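Local structure of copper-containing nitrite reductase (6HBE) at residues L77-A82 against R88-V93; M54-E59 against K155-Q160. The protein probably reduces nitrite to nitric oxide with electrons from cytochrome c, as a trimeric three-domain copper enzyme of the multicopper oxidase family. One frame throughout, in Å; residues are numbered along the deposited sequence.

Contact 1. Residues L77-A82 against R88-V93. With CU (copper (II) ion), chain M.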
loop_
_atom_site.group_PDB
_atom_site.type_symbol
_atom_site.label_atom_id
_atom_site.label_comp_id
_atom_site.label_asym_id
_atom_site.label_seq_id
_atom_site.Cartn_x
_atom_site.Cartn_y
_atom_site.Cartn_z
ATOM N N LEU C 77 -24.391 7.054 11.472
ATOM C CA LEU C 77 -24.087 5.617 11.553
ATOM C C LEU C 77 -24.454 4.866 10.270
ATOM O O LEU C 77 -25.546 5.061 9.691
ATOM C CB LEU C 77 -24.846 4.983 12.735
ATOM C CG LEU C 77 -24.704 3.478 13.015
ATOM C CD1 LEU C 77 -23.307 3.198 13.564
ATOM C CD2 LEU C 77 -25.769 3.008 14.009
ATOM N N SER C 78 -23.528 4.005 9.851
ATOM C CA SER C 78 -23.791 2.929 8.908
ATOM C C SER C 78 -23.594 1.588 9.607
ATOM O O SER C 78 -22.674 1.437 10.399
ATOM C CB SER C 78 -22.837 3.016 7.688
ATOM O OG SER C 78 -23.045 1.880 6.857
ATOM N N ILE C 79 -24.447 0.615 9.300
ATOM C CA ILE C 79 -24.408 -0.691 9.958
ATOM C C ILE C 79 -24.592 -1.790 8.913
ATOM O O ILE C 79 -25.703 -1.992 8.369
ATOM C CB ILE C 79 -25.441 -0.767 11.141
ATOM C CG1 ILE C 79 -25.429 -2.146 11.801
ATOM C CG2 ILE C 79 -26.849 -0.359 10.713
ATOM C CD1 ILE C 79 -25.766 -2.083 13.282
ATOM N N HIS C 80 -23.503 -2.525 8.629
ATOM C CA HIS C 80 -23.460 -3.376 7.437
ATOM C C HIS C 80 -24.367 -4.607 7.533
ATOM O O HIS C 80 -24.611 -5.227 6.520
ATOM C CB HIS C 80 -22.017 -3.820 7.072
ATOM C CG HIS C 80 -21.082 -2.714 6.660
ATOM N ND1 HIS C 80 -19.787 -2.964 6.249
ATOM C CD2 HIS C 80 -21.249 -1.373 6.562
ATOM C CE1 HIS C 80 -19.184 -1.818 5.966
ATOM N NE2 HIS C 80 -20.058 -0.832 6.137
ATOM N N ALA C 81 -24.817 -4.991 8.742
ATOM C CA ALA C 81 -25.836 -6.063 8.912
ATOM C C ALA C 81 -27.232 -5.738 8.379
ATOM O O ALA C 81 -28.069 -6.662 8.224
ATOM C CB ALA C 81 -25.951 -6.446 10.388
ATOM N N ALA C 82 -27.489 -4.471 8.085
ATOM C CA ALA C 82 -28.785 -4.050 7.513
ATOM C C ALA C 82 -28.798 -4.069 5.977
ATOM O O ALA C 82 -28.048 -3.302 5.362
ATOM C CB ALA C 82 -29.095 -2.649 7.994
ATOM N N ARG C 88 -30.977 7.702 5.255
ATOM C CA ARG C 88 -32.124 8.619 5.533
ATOM C C ARG C 88 -32.449 8.680 7.024
ATOM O O ARG C 88 -32.880 9.725 7.532
ATOM C CB ARG C 88 -33.407 8.183 4.803
ATOM C CG ARG C 88 -33.459 8.482 3.311
ATOM C CD ARG C 88 -34.677 7.824 2.662
ATOM N NE ARG C 88 -35.930 8.258 3.272
ATOM C CZ ARG C 88 -37.095 7.614 3.200
ATOM N NH1 ARG C 88 -37.236 6.476 2.540
ATOM N NH2 ARG C 88 -38.150 8.116 3.821
ATOM N N PHE C 89 -32.251 7.551 7.703
ATOM C CA PHE C 89 -32.666 7.358 9.082
ATOM C C PHE C 89 -31.539 7.577 10.080
ATOM O O PHE C 89 -31.804 8.028 11.184
ATOM C CB PHE C 89 -33.286 5.966 9.240
ATOM C CG PHE C 89 -34.377 5.689 8.243
ATOM C CD1 PHE C 89 -35.582 6.394 8.297
ATOM C CD2 PHE C 89 -34.196 4.775 7.220
ATOM C CE1 PHE C 89 -36.582 6.171 7.352
ATOM C CE2 PHE C 89 -35.201 4.534 6.280
ATOM C CZ PHE C 89 -36.396 5.245 6.341
ATOM N N LEU C 90 -30.285 7.299 9.688
ATOM C CA LEU C 90 -29.131 7.372 10.594
ATOM C C LEU C 90 -28.024 8.321 10.165
ATOM O O LEU C 90 -27.010 8.445 10.860
ATOM C CB LEU C 90 -28.527 5.966 10.747
ATOM C CG LEU C 90 -29.389 4.894 11.425
ATOM C CD1 LEU C 90 -28.749 3.516 11.333
ATOM C CD2 LEU C 90 -29.646 5.232 12.883
ATOM N N GLY C 91 -28.196 9.015 9.044
ATOM C CA GLY C 91 -27.199 9.983 8.601
ATOM C C GLY C 91 -27.460 11.385 9.063
ATOM O O GLY C 91 -28.591 11.718 9.439
ATOM N N ASN C 92 -26.407 12.211 9.042
ATOM C CA ASN C 92 -26.498 13.659 9.281
ATOM C C ASN C 92 -27.173 13.997 10.621
ATOM O O ASN C 92 -28.141 14.798 10.703
ATOM C CB ASN C 92 -27.225 14.345 8.101
ATOM C CG ASN C 92 -26.998 15.841 8.044
ATOM O OD1 ASN C 92 -26.057 16.391 8.608
ATOM N ND2 ASN C 92 -27.882 16.518 7.329
ATOM N N VAL C 93 -26.638 13.391 11.676
ATOM C CA VAL C 93 -27.214 13.495 13.010
ATOM C C VAL C 93 -26.577 14.682 13.700
ATOM O O VAL C 93 -25.414 14.651 14.066
ATOM C CB VAL C 93 -27.017 12.188 13.811
ATOM C CG1 VAL C 93 -27.698 12.287 15.178
ATOM C CG2 VAL C 93 -27.585 11.015 13.019
HETATM CU CU CU M . -19.428 1.046 5.548
HETATM O O HOH W 1 -21.059 1.830 4.826
#

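Contact 2. Residues M54-E59 against K155-Q160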
loop_
_atom_site.group_PDB
_atom_site.type_symbol
_atom_site.label_atom_id
_atom_site.label_comp_id
_atom_site.label_asym_id
_atom_site.label_seq_id
_atom_site.Cartn_x
_atom_site.Cartn_y
_atom_site.Cartn_z
ATOM N N MET C 54 -19.365 -3.915 21.128
ATOM C CA MET C 54 -19.607 -5.068 20.265
ATOM C C MET C 54 -21.029 -5.533 20.452
ATOM O O MET C 54 -21.437 -5.779 21.598
ATOM C CB MET C 54 -18.628 -6.214 20.607
ATOM C CG MET C 54 -18.824 -7.453 19.730
ATOM S SD MET C 54 -17.719 -8.837 20.146
ATOM C CE MET C 54 -18.531 -9.499 21.606
ATOM N N LEU C 55 -21.771 -5.692 19.343
ATOM C CA LEU C 55 -23.169 -6.134 19.351
ATOM C C LEU C 55 -23.272 -7.534 18.811
ATOM O O LEU C 55 -22.668 -7.837 17.781
ATOM C CB LEU C 55 -24.027 -5.191 18.488
ATOM C CG LEU C 55 -23.679 -3.701 18.519
ATOM C CD1 LEU C 55 -24.611 -2.903 17.590
ATOM C CD2 LEU C 55 -23.690 -3.121 19.925
ATOM N N VAL C 56 -23.999 -8.419 19.503
ATOM C CA VAL C 56 -24.187 -9.794 19.049
ATOM C C VAL C 56 -25.676 -10.130 19.080
ATOM O O VAL C 56 -26.327 -9.966 20.119
ATOM C CB VAL C 56 -23.431 -10.805 19.948
ATOM C CG1 VAL C 56 -23.667 -12.235 19.474
ATOM C CG2 VAL C 56 -21.943 -10.484 19.975
ATOM N N VAL C 57 -26.193 -10.602 17.951
ATOM C CA VAL C 57 -27.580 -11.027 17.807
ATOM C C VAL C 57 -27.633 -12.352 17.085
ATOM O O VAL C 57 -26.595 -12.871 16.634
ATOM C CB VAL C 57 -28.449 -9.970 17.074
ATOM C CG1 VAL C 57 -28.287 -8.596 17.726
ATOM C CG2 VAL C 57 -28.122 -9.905 15.576
ATOM N N GLU C 58 -28.840 -12.921 17.015
ATOM C CA GLU C 58 -29.101 -14.149 16.269
ATOM C C GLU C 58 -29.751 -13.821 14.929
ATOM O O GLU C 58 -30.467 -12.814 14.822
ATOM C CB GLU C 58 -30.026 -15.101 17.067
ATOM C CG GLU C 58 -29.519 -15.464 18.468
ATOM C CD GLU C 58 -28.250 -16.326 18.494
ATOM O OE1 GLU C 58 -27.294 -16.001 19.244
ATOM O OE2 GLU C 58 -28.187 -17.351 17.786
ATOM N N GLU C 59 -29.502 -14.676 13.929
ATOM C CA GLU C 59 -30.135 -14.590 12.612
ATOM C C GLU C 59 -31.678 -14.566 12.734
ATOM O O GLU C 59 -32.274 -15.398 13.440
ATOM C CB GLU C 59 -29.700 -15.739 11.714
ATOM C CG GLU C 59 -30.301 -15.705 10.295
ATOM C CD GLU C 59 -29.840 -16.830 9.387
ATOM O OE1 GLU C 59 -28.987 -17.652 9.792
ATOM O OE2 GLU C 59 -30.347 -16.901 8.250
ATOM N N LYS C 155 -14.784 -18.401 22.607
ATOM C CA LYS C 155 -14.975 -17.485 21.464
ATOM C C LYS C 155 -14.074 -16.273 21.641
ATOM O O LYS C 155 -14.001 -15.703 22.732
ATOM C CB LYS C 155 -16.429 -17.049 21.374
ATOM C CG LYS C 155 -17.384 -18.183 21.010
ATOM C CD LYS C 155 -18.824 -17.679 21.024
ATOM C CE LYS C 155 -19.782 -18.701 20.407
ATOM N NZ LYS C 155 -21.175 -18.181 20.404
ATOM N N LEU C 156 -13.415 -15.871 20.550
ATOM C CA LEU C 156 -12.502 -14.744 20.537
ATOM C C LEU C 156 -13.003 -13.807 19.422
ATOM O O LEU C 156 -13.116 -14.241 18.277
ATOM C CB LEU C 156 -11.093 -15.206 20.216
ATOM C CG LEU C 156 -10.450 -16.251 21.146
ATOM C CD1 LEU C 156 -9.057 -16.568 20.644
ATOM C CD2 LEU C 156 -10.369 -15.747 22.583
ATOM N N TYR C 157 -13.311 -12.566 19.784
ATOM C CA TYR C 157 -13.775 -11.527 18.844
ATOM C C TYR C 157 -12.667 -10.486 18.695
ATOM O O TYR C 157 -12.243 -9.857 19.699
ATOM C CB TYR C 157 -15.072 -10.902 19.339
ATOM C CG TYR C 157 -16.261 -11.857 19.531
ATOM C CD1 TYR C 157 -16.484 -12.484 20.763
ATOM C CD2 TYR C 157 -17.208 -12.037 18.550
ATOM C CE1 TYR C 157 -17.584 -13.299 20.988
ATOM C CE2 TYR C 157 -18.321 -12.838 18.763
ATOM C CZ TYR C 157 -18.495 -13.482 20.002
ATOM O OH TYR C 157 -19.583 -14.301 20.247
ATOM N N ILE C 158 -12.178 -10.313 17.457
ATOM C CA ILE C 158 -10.988 -9.484 17.194
ATOM C C ILE C 158 -11.224 -8.465 16.050
ATOM O O ILE C 158 -11.584 -8.865 14.947
ATOM C CB ILE C 158 -9.792 -10.386 16.750
ATOM C CG1 ILE C 158 -9.458 -11.470 17.797
ATOM C CG2 ILE C 158 -8.544 -9.536 16.471
ATOM C CD1 ILE C 158 -8.709 -10.940 18.996
ATOM N N ILE C 159 -10.951 -7.186 16.305
ATOM C CA ILE C 159 -10.861 -6.163 15.245
ATOM C C ILE C 159 -9.413 -5.772 15.072
ATOM O O ILE C 159 -8.719 -5.556 16.073
ATOM C CB ILE C 159 -11.710 -4.910 15.565
ATOM C CG1 ILE C 159 -13.183 -5.205 15.243
ATOM C CG2 ILE C 159 -11.231 -3.682 14.803
ATOM C CD1 ILE C 159 -14.180 -4.160 15.735
ATOM N N GLN C 160 -8.979 -5.708 13.813
ATOM C CA GLN C 160 -7.752 -5.041 13.425
ATOM C C GLN C 160 -8.039 -3.640 12.919
ATOM O O GLN C 160 -8.897 -3.479 12.064
ATOM C CB GLN C 160 -7.000 -5.851 12.344
ATOM C CG GLN C 160 -5.636 -5.245 12.005
ATOM C CD GLN C 160 -4.856 -6.060 10.969
ATOM O OE1 GLN C 160 -4.730 -7.299 11.066
ATOM N NE2 GLN C 160 -4.353 -5.366 9.945
#

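Contact 1. Residues L77-A82 against R88-V93
Leu77 and Leu90 join the start of the edge strand 78-79 of a cupredoxin sheet, at the residue before it, to the last turn of helix 87-90; the strand leads along the chain to the copper ligand His80. One backbone hydrogen bond ties the segments: Leu77 N gives its proton to Leu90 O at 3.0 Å. The bond is bent, 140° at the hydrogen, and the donor sits above the carbonyl plane. Gly91 then leaves the helical path.

The apolar part runs alongside it. The two leucine side chains run next to each other in the same direction, Leu77 CD2 meeting Leu90 CD1 at 4.0 Å. Leu77 has CG anti to its N (chi1 179°), while Leu90 has CG anti to its carbonyl carbon (chi1 -65°), and that carries CD1 over to the strand. The same methyl also reaches Ile79 CG2, a looser touch at 4.4 Å. Phe101 of strand 98-104 packs on Leu90, and Ile65 and Leu67 of strand 62-69 on Leu77, so this is core between the two sheets of the domain.

Metal binding belongs to the strand side. His80 lies in the type I turn from Ile79 to Ala82; the copper's other histidines are His114 of the same chain and His267 of a second subunit. Gln239 of that subunit takes a hydrogen bond from His80 ND1, probably fixing the ring's rotation. His80 NE2 binds copper at 2.1 Å, and the water on the metal at 1.9 Å from CU is also hydrogen-bonded to Ser78 OG, 2.8 Å away.

Contact 2. Residues M54-E59 against K155-Q160
Met54 lays its thioether over one face of the Tyr157 ring, the two side chains crossing at about a right angle. SD comes in over the ring's root, 3.4 Å from Tyr157 CG, and CE lies over the face, shifted from the centre toward CD1, 3.8 Å from the ring centroid and 15° off the normal, a CH-pi contact. The Met54 chain is extended through chi2 and turns at chi3 (78°), which brings CE over the ring. Farther out, Val56 CG2 approaches Tyr157 CE2 obliquely, at 4.5 Å.

Around this first shell, Tyr203 of strand 199-208 stacks with the tyrosine ring, and Val135 of strand 131-137 touches the Tyr157 side chain. Glu295 accepts a hydrogen bond from Met54 N, while Asn181 ND2 donates to Tyr157 O; both fix backbone beside the contact. An alanine in place of Tyr157 would probably leave the Met54 thioether without its aromatic partner and open a gap beside Val56. The sulfur above the ring makes this a Met-aromatic contact, here joining the first cupredoxin domain (strand 55-58) to the second (strand 154-163), as in the two-cupredoxin-domain core of copper nitrite reductases.

In the fold
Along the chain, 54-59 comes first, then both segments of contact 1, and finally 155-160, so contact 1 falls wholly within the span bridged by contact 2. Their centres are 19 Å apart and the nearest atoms about 5 Å, without touching. They share the four-stranded sheet 55-58, 131-137, 109-114, 78-79: contact 2 uses one outermost strand, contact 1 the other. Contact 1 packs the sheet inward, within its own cupredoxin domain, beside a copper shared with a neighbouring subunit; contact 2 joins the first cupredoxin domain to the second, away from the annotated sites. The same sheet thus takes part in metal binding between subunits and in domain packing within one chain.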